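Local coordinates for protein alanine glyoxylate transaminase (Thermococcus litoralis, PDB 2ZC0) that probably transfers the amino group of alanine to glyoxylate, using pyridoxal 5'-phosphate as cofactor as its aminotransferase relatives do, at residues 82-87 with 99-104; 110-115 with 273-278; 144-149 with 368-373; 148-153 with 158-163; 321-326 with 399-404. One frame throughout, in Å; residues are numbered along the deposited sequence.

Interaction 1 closes a short loop first, bringing helix 78-91 against strand 101-104 at one border of the large mixed sheet. The chain runs straight on into helix 106-118, where interaction 2 opens; Thr-104 of the first contact touches Ala-110 and Leu-113 of the second. Interaction 2 closes on the loop 273-278, and its long span contains the whole of interaction 4, a local link of strand 145-152 to helix 158-170. Interaction 3 starts from the same strand, sharing Gly-148 and Val-149 with interaction 4, and crosses interaction 2 to reach loop 368-373. Interaction 5 in turn crosses interaction 3, joining the end of helix 295-322 to the C-terminal helix.

Interaction 1 of 5, residues 82-87 with 99-104; sequences EELAAF and ENIVIT
Leu-84 crosses Ile-103 at a slant, and Leu-84 CD1 reaches Ile-103 CD1 at 3.4 Å, tight for two methyl groups. The leucine comes from helix 78-91 with its CB directed at strand 101-104. The isoleucine's CB is not aimed at the helix; its terminal methyl alone makes the approach, with CG1 placed beside the backbone N (chi1 -55°) and CD1 folded round from there. Ile-101 is arranged differently. Its CB is directed at the helix, and the chain runs out extended through CG1 (chi2 -179°) to the helix backbone, where Ile-101 CD1 lies 3.9 Å from Ala-85 N and 4.0 Å from Leu-84 CB. Ile-101 CD1 is also 4.2 Å from Ala-85 CB, which puts this methyl at the step between the two helical residues. The small side chain of Ala-85 probably allows this close approach. All four residues are buried and the contact is wholly apolar. The axes of the two short segments pass 9.7 Å apart at an angle of 110°. Strand 101-104 edges the large mixed sheet within this chain, paired with the antiparallel strand 256-259; Trp-257 of that strand packs on both Leu-84 and Ile-101, while helix 262-272 covers Val-102.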
# COMPACT_ATOMS: atom_id res chain seq x y z
N GLU A 82 -20.82 1.55 29.87
CA GLU A 82 -22.08 1.02 30.41
C GLU A 82 -23.19 2.06 30.30
O GLU A 82 -24.30 1.75 29.87
CB GLU A 82 -21.89 0.57 31.86
CG GLU A 82 -21.04 -0.68 32.00
CD GLU A 82 -20.61 -0.97 33.43
OE1 GLU A 82 -20.01 -2.05 33.66
OE2 GLU A 82 -20.84 -0.12 34.32
N GLU A 83 -22.90 3.31 30.67
CA GLU A 83 -23.91 4.36 30.58
C GLU A 83 -24.36 4.60 29.14
O GLU A 83 -25.54 4.81 28.89
CB GLU A 83 -23.39 5.66 31.20
CG GLU A 83 -23.52 5.69 32.71
CD GLU A 83 -24.98 5.69 33.17
OE1 GLU A 83 -25.27 5.10 34.24
OE2 GLU A 83 -25.83 6.30 32.47
N LEU A 84 -23.42 4.56 28.20
CA LEU A 84 -23.74 4.76 26.78
C LEU A 84 -24.61 3.63 26.27
O LEU A 84 -25.49 3.84 25.43
CB LEU A 84 -22.47 4.83 25.95
CG LEU A 84 -21.73 6.16 26.02
CD1 LEU A 84 -20.39 6.08 25.31
CD2 LEU A 84 -22.63 7.24 25.39
N ALA A 85 -24.35 2.43 26.76
CA ALA A 85 -25.12 1.27 26.35
C ALA A 85 -26.58 1.46 26.77
O ALA A 85 -27.49 1.17 26.00
CB ALA A 85 -24.54 0.02 26.97
N ALA A 86 -26.79 1.94 27.99
CA ALA A 86 -28.13 2.18 28.53
C ALA A 86 -28.75 3.37 27.83
O ALA A 86 -29.94 3.37 27.52
CB ALA A 86 -28.05 2.46 30.04
N PHE A 87 -27.93 4.38 27.59
CA PHE A 87 -28.37 5.58 26.91
C PHE A 87 -28.83 5.25 25.50
O PHE A 87 -29.80 5.81 25.02
CB PHE A 87 -27.24 6.61 26.87
CG PHE A 87 -27.51 7.77 25.97
CD1 PHE A 87 -26.94 7.84 24.71
CD2 PHE A 87 -28.34 8.82 26.38
CE1 PHE A 87 -27.17 8.93 23.87
CE2 PHE A 87 -28.58 9.91 25.55
CZ PHE A 87 -27.99 9.97 24.30
N GLU A 99 -19.26 -3.89 26.05
CA GLU A 99 -18.00 -4.43 25.55
C GLU A 99 -17.77 -4.14 24.07
O GLU A 99 -16.64 -4.16 23.61
CB GLU A 99 -17.95 -5.95 25.78
CG GLU A 99 -18.02 -6.37 27.25
CD GLU A 99 -17.00 -5.65 28.11
OE1 GLU A 99 -17.38 -5.16 29.19
OE2 GLU A 99 -15.82 -5.57 27.70
N ASN A 100 -18.85 -3.87 23.34
CA ASN A 100 -18.74 -3.59 21.91
C ASN A 100 -18.73 -2.09 21.61
O ASN A 100 -18.94 -1.66 20.47
CB ASN A 100 -19.89 -4.26 21.16
CG ASN A 100 -19.80 -5.78 21.18
OD1 ASN A 100 -19.29 -6.40 20.26
ND2 ASN A 100 -20.29 -6.39 22.25
N ILE A 101 -18.46 -1.29 22.64
CA ILE A 101 -18.41 0.15 22.47
C ILE A 101 -16.98 0.61 22.66
O ILE A 101 -16.34 0.28 23.66
CB ILE A 101 -19.34 0.87 23.49
CG1 ILE A 101 -20.81 0.61 23.14
CG2 ILE A 101 -19.03 2.36 23.52
CD1 ILE A 101 -21.81 1.31 24.08
N VAL A 102 -16.46 1.35 21.69
CA VAL A 102 -15.10 1.88 21.75
C VAL A 102 -15.20 3.41 21.68
O VAL A 102 -15.66 3.95 20.67
CB VAL A 102 -14.24 1.38 20.55
CG1 VAL A 102 -12.81 1.90 20.67
CG2 VAL A 102 -14.25 -0.14 20.49
N ILE A 103 -14.79 4.07 22.77
CA ILE A 103 -14.80 5.52 22.89
C ILE A 103 -13.63 6.08 22.10
O ILE A 103 -12.46 5.87 22.45
CB ILE A 103 -14.63 6.00 24.36
CG1 ILE A 103 -15.69 5.36 25.25
CG2 ILE A 103 -14.74 7.52 24.44
CD1 ILE A 103 -17.08 5.47 24.72
N THR A 104 -13.97 6.82 21.05
CA THR A 104 -13.00 7.41 20.15
C THR A 104 -13.00 8.93 20.24
O THR A 104 -13.80 9.53 20.96
CB THR A 104 -13.36 7.00 18.70
OG1 THR A 104 -14.70 7.41 18.41
CG2 THR A 104 -13.27 5.50 18.54

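Interaction 2 of 5, residues 110-115 with 273-278; sequences ALDLLG and QPIDFC
A methyl group lies beside a buried carboxylate here: Ile-275 CD1 comes within 3.6 Å of Asp-112 OD1, the two side chains lying alongside and running in opposing directions. The charge of Asp-112 is probably balanced through OD2, which forms a salt bridge with Arg-116 of the second subunit. Asp-112 carries its CG anti to the backbone N (chi1 174°), which, with CB directed at the loop, brings OD1 beside the isoleucine methyl. On the next residue of helix 106-118, Leu-113 crosses Ile-275 obliquely, with Leu-113 CD1 at 4.0 Å from Ile-275 CG1; the modelled spacing of the two CD1 methyls is doubtful. Leu-113 CD2 lies more loosely, 4.5 Å from Asp-276 OD2. All four of the touching residues are buried, two from the helix and two from the loop 273-278 that joins helix 262-272 to helix 281-292. In this aminotransferase the contact lies at the interface with the second subunit, where, as is usual in the family, residues of both subunits come together near the cofactor. Asp-276 O makes a weak hydrogen bond to Arg-254 of the second subunit, a residue of the pyridoxamine phosphate pocket, and Phe-277 touches a bound cofactor. Asp-276 OD1 is salt-bridged to Lys-272 at the end of the preceding helix. The backbone turns sharply just after Asp-276: Phe-277, with a positive phi of 74° and psi -61°, is the centre of a gamma turn, closed by a weak bond of 2.8 Å from Cys-278 N to Asp-276 O.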
# COMPACT_ATOMS: atom_id res chain seq x y z
N ALA A 110 -13.59 7.73 15.17
CA ALA A 110 -14.26 6.44 14.96
C ALA A 110 -14.19 6.04 13.49
O ALA A 110 -13.86 4.91 13.16
CB ALA A 110 -15.71 6.52 15.42
N LEU A 111 -14.49 6.99 12.62
CA LEU A 111 -14.48 6.74 11.18
C LEU A 111 -13.06 6.51 10.65
O LEU A 111 -12.87 5.74 9.71
CB LEU A 111 -15.14 7.92 10.44
CG LEU A 111 -16.61 7.91 9.96
CD1 LEU A 111 -17.30 6.59 10.25
CD2 LEU A 111 -17.35 9.07 10.59
N ASP A 112 -12.06 7.17 11.23
CA ASP A 112 -10.67 7.00 10.81
C ASP A 112 -10.17 5.63 11.29
O ASP A 112 -9.53 4.89 10.54
CB ASP A 112 -9.82 8.14 11.40
CG ASP A 112 -8.33 7.95 11.14
OD1 ASP A 112 -7.63 7.48 12.07
OD2 ASP A 112 -7.86 8.26 10.03
N LEU A 113 -10.49 5.28 12.53
CA LEU A 113 -10.10 3.99 13.07
C LEU A 113 -10.69 2.87 12.21
O LEU A 113 -9.98 1.92 11.85
CB LEU A 113 -10.56 3.88 14.54
CG LEU A 113 -9.45 4.06 15.59
CD1 LEU A 113 -8.51 5.16 15.17
CD2 LEU A 113 -10.04 4.34 16.97
N LEU A 114 -11.96 2.99 11.84
CA LEU A 114 -12.61 1.99 11.00
C LEU A 114 -11.99 1.92 9.59
O LEU A 114 -11.84 0.83 9.03
CB LEU A 114 -14.11 2.28 10.85
CG LEU A 114 -15.17 1.64 11.78
CD1 LEU A 114 -14.55 0.52 12.65
CD2 LEU A 114 -15.79 2.71 12.62
N GLY A 115 -11.67 3.07 9.00
CA GLY A 115 -11.10 3.05 7.67
C GLY A 115 -9.76 2.35 7.64
O GLY A 115 -9.43 1.63 6.69
N GLN A 273 -4.54 2.18 21.00
CA GLN A 273 -3.64 2.84 21.95
C GLN A 273 -2.49 3.58 21.23
O GLN A 273 -2.18 4.71 21.59
CB GLN A 273 -3.10 1.84 23.00
CG GLN A 273 -2.31 2.53 24.15
CD GLN A 273 -2.03 1.62 25.35
OE1 GLN A 273 -2.81 1.55 26.31
NE2 GLN A 273 -0.89 0.91 25.31
N PRO A 274 -1.88 2.97 20.20
CA PRO A 274 -0.78 3.63 19.48
C PRO A 274 -1.20 4.78 18.53
O PRO A 274 -0.35 5.41 17.91
CB PRO A 274 -0.10 2.49 18.71
CG PRO A 274 -0.47 1.26 19.49
CD PRO A 274 -1.90 1.52 19.91
N ILE A 275 -2.50 5.06 18.38
CA ILE A 275 -2.83 6.20 17.54
C ILE A 275 -3.38 7.39 18.33
O ILE A 275 -3.01 8.52 18.03
CB ILE A 275 -3.77 5.84 16.33
CG1 ILE A 275 -5.04 6.67 16.40
CG2 ILE A 275 -4.04 4.36 16.27
CD1 ILE A 275 -5.73 6.74 15.09
N ASP A 276 -4.24 7.16 19.32
CA ASP A 276 -4.71 8.27 20.16
C ASP A 276 -4.49 8.00 21.65
O ASP A 276 -4.59 8.91 22.46
CB ASP A 276 -6.21 8.60 19.93
CG ASP A 276 -7.15 7.51 20.42
OD1 ASP A 276 -6.86 6.87 21.44
OD2 ASP A 276 -8.21 7.32 19.79
N PHE A 277 -4.13 6.77 21.98
CA PHE A 277 -3.92 6.29 23.36
C PHE A 277 -5.29 6.13 24.01
O PHE A 277 -5.66 5.04 24.42
CB PHE A 277 -3.04 7.23 24.20
CG PHE A 277 -2.22 6.49 25.23
CD1 PHE A 277 -0.86 6.26 25.03
CD2 PHE A 277 -2.82 5.94 26.37
CE1 PHE A 277 -0.11 5.50 25.93
CE2 PHE A 277 -2.08 5.17 27.27
CZ PHE A 277 -0.72 4.95 27.05
N CYS A 278 -6.03 7.23 24.10
CA CYS A 278 -7.39 7.17 24.64
C CYS A 278 -8.07 8.51 24.47
O CYS A 278 -7.42 9.53 24.24
CB CYS A 278 -7.40 6.80 26.13
SG CYS A 278 -6.73 8.04 27.24

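Interaction 3 of 5, residues 144-149 with 368-373; sequences AKIEGV and FYTDES
Thr-370 reaches from its loop to strand 145-152 and spreads over Gly-148. Thr-370 CB stands 3.9 Å from Gly-148 CA. From there the side chain divides. The methyl branch, Thr-370 CG2, meets Ile-146 CG2 at 3.6 Å, the two side chains nearly perpendicular. The hydroxyl branch, set by a chi1 of 71°, lays Thr-370 OG1 over the glycine, 3.1 Å from Gly-148 CA. Gly-148 has no side chain; the place a CB would take is filled by this oxygen. Thr-370 OG1 is also 2.6 Å from a water that accepts a hydrogen bond from Gly-148 N at 2.7 Å and gives a weak one to Thr-370 O. The water thus joins loop to strand. With a valine in place of Thr-370 the hydroxyl is gone, and the bridging water would probably lose one of its anchors and bind Gly-148 N less firmly. Strand 145-152 lies beside strand 124-129 in the large mixed sheet of the aminotransferase fold, and the loop 368-373 lies over it on the way to strand 377-381. Ile-146 also packs on Glu-140, which binds zinc in a crystal structure of this protein. Behind Thr-370 the loop is held by an Asx turn: Asp-371 OD2 accepts from Ser-373 N at 2.9 Å and from Ser-373 OG, both reaching it from the same face of the carboxylate and well out of its plane. Asn-129 serves Thr-370 and Asp-371, its OD1 accepting from Thr-370 N and its ND2 donating to Asp-371 OD2.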
# COMPACT_ATOMS: atom_id res chain seq x y z
N ALA A 144 -8.86 4.86 -0.52
CA ALA A 144 -10.14 4.38 -1.03
C ALA A 144 -10.63 5.13 -2.26
O ALA A 144 -10.26 6.28 -2.49
CB ALA A 144 -11.22 4.46 0.07
N LYS A 145 -11.49 4.46 -3.03
CA LYS A 145 -12.10 5.02 -4.23
C LYS A 145 -13.58 5.22 -3.88
O LYS A 145 -14.28 4.27 -3.54
CB LYS A 145 -11.98 4.04 -5.39
CG LYS A 145 -11.96 4.68 -6.76
CD LYS A 145 -13.22 5.47 -7.06
CE LYS A 145 -13.08 6.22 -8.39
NZ LYS A 145 -14.23 7.12 -8.66
N ILE A 146 -14.06 6.46 -3.97
CA ILE A 146 -15.45 6.72 -3.63
C ILE A 146 -16.45 6.69 -4.79
O ILE A 146 -16.22 7.29 -5.83
CB ILE A 146 -15.54 8.07 -2.88
CG1 ILE A 146 -14.88 7.91 -1.51
CG2 ILE A 146 -17.00 8.52 -2.72
CD1 ILE A 146 -14.70 9.17 -0.78
N GLU A 147 -17.54 5.94 -4.60
CA GLU A 147 -18.62 5.84 -5.59
C GLU A 147 -19.88 6.31 -4.87
O GLU A 147 -20.35 5.65 -3.94
CB GLU A 147 -18.83 4.40 -6.06
CG GLU A 147 -17.77 3.84 -7.00
CD GLU A 147 -17.65 4.60 -8.30
OE1 GLU A 147 -18.59 5.36 -8.66
OE2 GLU A 147 -16.62 4.43 -8.98
N GLY A 148 -20.41 7.45 -5.28
CA GLY A 148 -21.61 7.98 -4.65
C GLY A 148 -22.91 7.45 -5.25
O GLY A 148 -22.92 6.98 -6.39
N VAL A 149 -23.99 7.52 -4.48
CA VAL A 149 -25.33 7.10 -4.90
C VAL A 149 -26.26 8.27 -4.55
O VAL A 149 -26.33 8.69 -3.40
CB VAL A 149 -25.82 5.86 -4.11
CG1 VAL A 149 -27.26 5.53 -4.50
CG2 VAL A 149 -24.94 4.65 -4.41
N PHE A 368 -18.87 18.52 -1.22
CA PHE A 368 -19.52 17.35 -0.63
C PHE A 368 -20.02 16.30 -1.63
O PHE A 368 -20.47 15.24 -1.21
CB PHE A 368 -20.72 17.78 0.23
CG PHE A 368 -20.35 18.70 1.37
CD1 PHE A 368 -19.95 20.00 1.13
CD2 PHE A 368 -20.47 18.26 2.69
CE1 PHE A 368 -19.66 20.87 2.17
CE2 PHE A 368 -20.19 19.11 3.74
CZ PHE A 368 -19.78 20.42 3.48
N TYR A 369 -19.93 16.59 -2.93
CA TYR A 369 -20.38 15.65 -3.98
C TYR A 369 -19.27 14.74 -4.48
O TYR A 369 -18.11 15.15 -4.57
CB TYR A 369 -21.00 16.41 -5.17
CG TYR A 369 -22.31 17.09 -4.84
CD1 TYR A 369 -23.53 16.59 -5.31
CD2 TYR A 369 -22.33 18.20 -3.99
CE1 TYR A 369 -24.74 17.16 -4.93
CE2 TYR A 369 -23.54 18.78 -3.60
CZ TYR A 369 -24.74 18.25 -4.08
OH TYR A 369 -25.93 18.80 -3.67
N THR A 370 -19.64 13.50 -4.83
CA THR A 370 -18.70 12.48 -5.30
C THR A 370 -18.49 12.49 -6.80
O THR A 370 -17.72 11.70 -7.36
CB THR A 370 -19.17 11.07 -4.83
OG1 THR A 370 -20.34 10.66 -5.56
CG2 THR A 370 -19.50 11.10 -3.34
N ASP A 371 -19.18 13.40 -7.48
CA ASP A 371 -19.02 13.50 -8.91
C ASP A 371 -19.05 14.96 -9.31
O ASP A 371 -18.76 15.83 -8.49
CB ASP A 371 -20.10 12.66 -9.64
CG ASP A 371 -21.53 13.16 -9.42
OD1 ASP A 371 -22.44 12.47 -9.93
OD2 ASP A 371 -21.75 14.20 -8.77
N GLU A 372 -19.39 15.26 -10.56
CA GLU A 372 -19.40 16.65 -11.00
C GLU A 372 -20.66 17.43 -10.68
O GLU A 372 -20.84 18.54 -11.17
CB GLU A 372 -19.11 16.71 -12.50
CG GLU A 372 -17.75 17.33 -12.82
CD GLU A 372 -16.67 16.97 -11.81
OE1 GLU A 372 -16.59 17.64 -10.75
OE2 GLU A 372 -15.92 16.01 -12.06
N SER A 373 -21.53 16.85 -9.86
CA SER A 373 -22.78 17.51 -9.47
C SER A 373 -22.57 18.42 -8.27
O SER A 373 -21.51 18.41 -7.65
CB SER A 373 -23.84 16.47 -9.11
OG SER A 373 -24.00 15.51 -10.13
O HOH W 1 -19.61 8.95 -7.42

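Interaction 4 of 5, residues 148-153 with 158-163; sequences GVPVDN and VDLLEE
Val-149 pushes a methyl against the backbone of helix 158-170, with Val-149 CG1 lying 3.7 Å from Leu-161 N and 4.1 Å from Leu-160 CB. With CG1 anti to the backbone N (chi1 175°), that methyl is set against the helix. The second methyl turns to the other leucine, Val-149 CG2 meeting Leu-161 CD2 at 4.2 Å, so the branched side chain fits between the two helical residues. Alongside, Pro-150 and Leu-160 are set crosswise: Leu-160 CD1 lies 4.1 Å from both Pro-150 CB and Pro-150 CG. Strand and helix run nearly antiparallel, at 167°, with the axes of the two short segments 7.5 Å apart, as the chain turns back on itself through the short strand 155-156. In the next shell Met-156 and Ile-126 each touch both Val-149 and Leu-161, and Leu-200 of helix 194-207 packs on Leu-161 from beyond. A backbone hydrogen bond between Pro-150 and Arg-157 ties the turn together. Further out the charges pair off: Asp-159 OD2 bridges to Arg-157 and Asp-152 OD2 to Arg-196, so the two aspartates, 6.6 Å apart between OD2 of Asp-152 and OD1 of Asp-159, each have an arginine. Between the segments themselves only van der Waals contact operates; the fit there rests on apolar shape, and the polar bonds round it probably help set the turn.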
# COMPACT_ATOMS: atom_id res chain seq x y z
N GLY A 148 -20.41 7.45 -5.28
CA GLY A 148 -21.61 7.98 -4.65
C GLY A 148 -22.91 7.45 -5.25
O GLY A 148 -22.92 6.98 -6.39
N VAL A 149 -23.99 7.52 -4.48
CA VAL A 149 -25.33 7.10 -4.90
C VAL A 149 -26.26 8.27 -4.55
O VAL A 149 -26.33 8.69 -3.40
CB VAL A 149 -25.82 5.86 -4.11
CG1 VAL A 149 -27.26 5.53 -4.50
CG2 VAL A 149 -24.94 4.65 -4.41
N PRO A 150 -26.98 8.82 -5.55
CA PRO A 150 -27.90 9.95 -5.37
C PRO A 150 -28.90 9.78 -4.23
O PRO A 150 -29.30 8.67 -3.89
CB PRO A 150 -28.63 10.02 -6.71
CG PRO A 150 -27.60 9.54 -7.68
CD PRO A 150 -27.01 8.34 -6.95
N VAL A 151 -29.31 10.90 -3.64
CA VAL A 151 -30.29 10.89 -2.56
C VAL A 151 -31.42 11.88 -2.86
O VAL A 151 -31.28 12.75 -3.72
CB VAL A 151 -29.65 11.32 -1.21
CG1 VAL A 151 -28.33 10.58 -0.98
CG2 VAL A 151 -29.43 12.82 -1.19
N ASP A 152 -32.55 11.73 -2.16
CA ASP A 152 -33.67 12.67 -2.28
C ASP A 152 -34.11 12.96 -0.84
O ASP A 152 -33.38 12.58 0.08
CB ASP A 152 -34.82 12.09 -3.13
CG ASP A 152 -35.34 10.77 -2.62
OD1 ASP A 152 -35.57 10.65 -1.41
OD2 ASP A 152 -35.54 9.86 -3.44
N ASN A 153 -35.25 13.61 -0.62
CA ASN A 153 -35.67 13.92 0.75
C ASN A 153 -35.91 12.68 1.61
O ASN A 153 -36.12 12.78 2.82
CB ASN A 153 -36.90 14.84 0.74
CG ASN A 153 -36.52 16.34 0.58
OD1 ASN A 153 -36.26 17.04 1.56
ND2 ASN A 153 -36.48 16.81 -0.67
N VAL A 158 -31.96 3.81 -2.60
CA VAL A 158 -31.57 2.41 -2.51
C VAL A 158 -31.67 1.64 -3.83
O VAL A 158 -30.87 0.73 -4.09
CB VAL A 158 -32.40 1.68 -1.41
CG1 VAL A 158 -31.91 0.26 -1.24
CG2 VAL A 158 -32.28 2.44 -0.09
N ASP A 159 -32.62 1.99 -4.68
CA ASP A 159 -32.74 1.29 -5.96
C ASP A 159 -31.51 1.61 -6.83
O ASP A 159 -30.98 0.75 -7.53
CB ASP A 159 -34.02 1.71 -6.70
CG ASP A 159 -34.10 3.20 -6.91
OD1 ASP A 159 -34.13 3.95 -5.91
OD2 ASP A 159 -34.15 3.62 -8.08
N LEU A 160 -31.06 2.86 -6.77
CA LEU A 160 -29.89 3.25 -7.54
C LEU A 160 -28.64 2.63 -6.90
O LEU A 160 -27.61 2.44 -7.54
CB LEU A 160 -29.79 4.78 -7.61
CG LEU A 160 -30.87 5.45 -8.47
CD1 LEU A 160 -30.75 6.96 -8.37
CD2 LEU A 160 -30.75 5.01 -9.92
N LEU A 161 -28.76 2.30 -5.61
CA LEU A 161 -27.66 1.68 -4.88
C LEU A 161 -27.33 0.32 -5.50
O LEU A 161 -26.16 0.04 -5.80
CB LEU A 161 -28.06 1.47 -3.41
CG LEU A 161 -26.99 1.39 -2.32
CD1 LEU A 161 -27.55 0.55 -1.17
CD2 LEU A 161 -25.69 0.78 -2.84
N GLU A 162 -28.35 -0.51 -5.70
CA GLU A 162 -28.16 -1.85 -6.27
C GLU A 162 -27.67 -1.82 -7.71
O GLU A 162 -26.96 -2.73 -8.16
CB GLU A 162 -29.44 -2.68 -6.20
CG GLU A 162 -29.25 -4.08 -6.77
CD GLU A 162 -30.38 -5.04 -6.44
OE1 GLU A 162 -30.16 -6.26 -6.57
OE2 GLU A 162 -31.48 -4.58 -6.06
N GLU A 163 -28.08 -0.80 -8.45
CA GLU A 163 -27.65 -0.66 -9.83
C GLU A 163 -26.18 -0.28 -9.82
O GLU A 163 -25.42 -0.75 -10.65
CB GLU A 163 -28.45 0.42 -10.56
CG GLU A 163 -28.09 0.53 -12.04
CD GLU A 163 -28.13 -0.82 -12.76
OE1 GLU A 163 -29.18 -1.50 -12.70
OE2 GLU A 163 -27.10 -1.20 -13.37

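Interaction 5 of 5, residues 321-326 with 399-404; sequences NHLPNA and KLYKEK
Apolar packing carries this contact, with Tyr-401 reaching from the C-terminal helix to two residues of the turn 323-326. Leu-323 CD1 comes slantwise to the ring, 3.5 Å from Tyr-401 CD2 and 3.8 Å from Tyr-401 CG. Farther along, Ala-326 CB touches the phenol end, 3.7 Å from Tyr-401 OH and 4.1 Å from Tyr-401 CZ. The ring reaches both because CG is anti to the backbone N (chi1 -175°), which carries the ring across to the turn. Aromatic neighbours add to this: Phe-405 meets the ring edge-to-face, and Phe-339 of strand 336-340 lies steeply inclined to it. Replacing Tyr-401 by alanine would probably open a gap between helix and turn and leave Leu-323 and Ala-326 without the ring they pack on. Backbone bonding shapes the partner. Helix 295-322 ends at His-322, Leu-323 leaves the helical path, and a type I beta turn follows, closed by Ala-326 N to Leu-323 O at 3.0 Å. Ionic pairs lie elsewhere on the C-terminal helix, Lys-399 with Glu-358 and Glu-403 with Arg-357. The chemistry thus divides by place: the turn after the long helix meets the last helix through carbon and ring surface, while the charged pairs tie that helix to Arg-357 and Glu-358.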
# COMPACT_ATOMS: atom_id res chain seq x y z
N ASN A 321 -40.04 32.58 2.95
CA ASN A 321 -40.57 33.93 2.90
C ASN A 321 -39.79 34.86 1.96
O ASN A 321 -40.38 35.68 1.27
CB ASN A 321 -40.58 34.53 4.31
CG ASN A 321 -40.99 35.99 4.33
OD1 ASN A 321 -41.52 36.51 3.34
ND2 ASN A 321 -40.75 36.67 5.46
N HIS A 322 -38.47 34.70 1.93
CA HIS A 322 -37.63 35.55 1.08
C HIS A 322 -37.10 34.89 -0.19
O HIS A 322 -36.68 35.59 -1.12
CB HIS A 322 -36.48 36.13 1.90
CG HIS A 322 -36.92 36.89 3.11
ND1 HIS A 322 -36.39 38.11 3.47
CD2 HIS A 322 -37.86 36.61 4.05
CE1 HIS A 322 -36.97 38.55 4.57
NE2 HIS A 322 -37.87 37.65 4.94
N LEU A 323 -37.09 33.56 -0.24
CA LEU A 323 -36.65 32.83 -1.43
C LEU A 323 -37.65 31.73 -1.81
O LEU A 323 -37.26 30.59 -2.05
CB LEU A 323 -35.28 32.18 -1.23
CG LEU A 323 -33.99 33.02 -1.25
CD1 LEU A 323 -34.04 34.05 -2.37
CD2 LEU A 323 -33.82 33.68 0.10
N PRO A 324 -38.95 32.08 -1.90
CA PRO A 324 -39.99 31.10 -2.25
C PRO A 324 -39.85 30.39 -3.59
O PRO A 324 -40.47 29.35 -3.81
CB PRO A 324 -41.28 31.93 -2.18
CG PRO A 324 -40.81 33.30 -2.56
CD PRO A 324 -39.53 33.42 -1.77
N ASN A 325 -39.03 30.93 -4.49
CA ASN A 325 -38.85 30.30 -5.79
C ASN A 325 -37.59 29.44 -5.87
O ASN A 325 -37.29 28.88 -6.93
CB ASN A 325 -38.81 31.35 -6.90
CG ASN A 325 -40.10 32.16 -6.99
OD1 ASN A 325 -41.20 31.63 -6.84
ND2 ASN A 325 -39.96 33.46 -7.24
N ALA A 326 -36.84 29.35 -4.77
CA ALA A 326 -35.62 28.54 -4.76
C ALA A 326 -35.87 27.20 -4.10
O ALA A 326 -36.67 27.10 -3.16
CB ALA A 326 -34.51 29.29 -4.03
N LYS A 399 -30.59 38.89 -0.65
CA LYS A 399 -30.18 40.13 -1.31
C LYS A 399 -29.18 39.85 -2.44
O LYS A 399 -29.37 40.29 -3.57
CB LYS A 399 -29.56 41.08 -0.28
CG LYS A 399 -29.06 42.40 -0.84
CD LYS A 399 -28.24 43.18 0.19
CE LYS A 399 -27.66 44.47 -0.41
NZ LYS A 399 -26.75 45.17 0.53
N LEU A 400 -28.12 39.10 -2.13
CA LEU A 400 -27.11 38.78 -3.13
C LEU A 400 -27.69 37.81 -4.17
O LEU A 400 -27.30 37.83 -5.34
CB LEU A 400 -25.89 38.15 -2.48
CG LEU A 400 -24.52 38.58 -3.02
CD1 LEU A 400 -23.49 37.55 -2.56
CD2 LEU A 400 -24.52 38.69 -4.54
N TYR A 401 -28.61 36.96 -3.72
CA TYR A 401 -29.24 35.97 -4.59
C TYR A 401 -29.91 36.67 -5.77
O TYR A 401 -29.58 36.41 -6.92
CB TYR A 401 -30.30 35.18 -3.81
CG TYR A 401 -30.93 34.05 -4.60
CD1 TYR A 401 -30.33 32.79 -4.64
CD2 TYR A 401 -32.11 34.24 -5.31
CE1 TYR A 401 -30.90 31.74 -5.37
CE2 TYR A 401 -32.69 33.20 -6.04
CZ TYR A 401 -32.08 31.96 -6.07
OH TYR A 401 -32.66 30.93 -6.79
N LYS A 402 -30.85 37.55 -5.46
CA LYS A 402 -31.56 38.27 -6.51
C LYS A 402 -30.70 39.37 -7.14
O LYS A 402 -31.01 39.84 -8.23
CB LYS A 402 -32.89 38.83 -5.98
CG LYS A 402 -34.04 37.82 -6.03
CD LYS A 402 -34.06 37.08 -7.38
CE LYS A 402 -35.37 36.33 -7.64
NZ LYS A 402 -36.49 37.24 -8.02
N GLU A 403 -29.63 39.77 -6.47
CA GLU A 403 -28.76 40.78 -7.05
C GLU A 403 -28.03 40.12 -8.22
O GLU A 403 -27.69 40.78 -9.20
CB GLU A 403 -27.74 41.29 -6.04
CG GLU A 403 -26.96 42.49 -6.57
CD GLU A 403 -25.53 42.55 -6.06
OE1 GLU A 403 -25.34 42.69 -4.83
OE2 GLU A 403 -24.60 42.45 -6.89
N LYS A 404 -27.81 38.81 -8.11
CA LYS A 404 -27.14 38.04 -9.16
C LYS A 404 -28.11 37.38 -10.13
O LYS A 404 -27.84 37.31 -11.33
CB LYS A 404 -26.25 36.95 -8.55
CG LYS A 404 -25.02 37.45 -7.82
CD LYS A 404 -23.75 36.82 -8.39
CE LYS A 404 -23.29 37.50 -9.68
NZ LYS A 404 -24.30 37.43 -10.77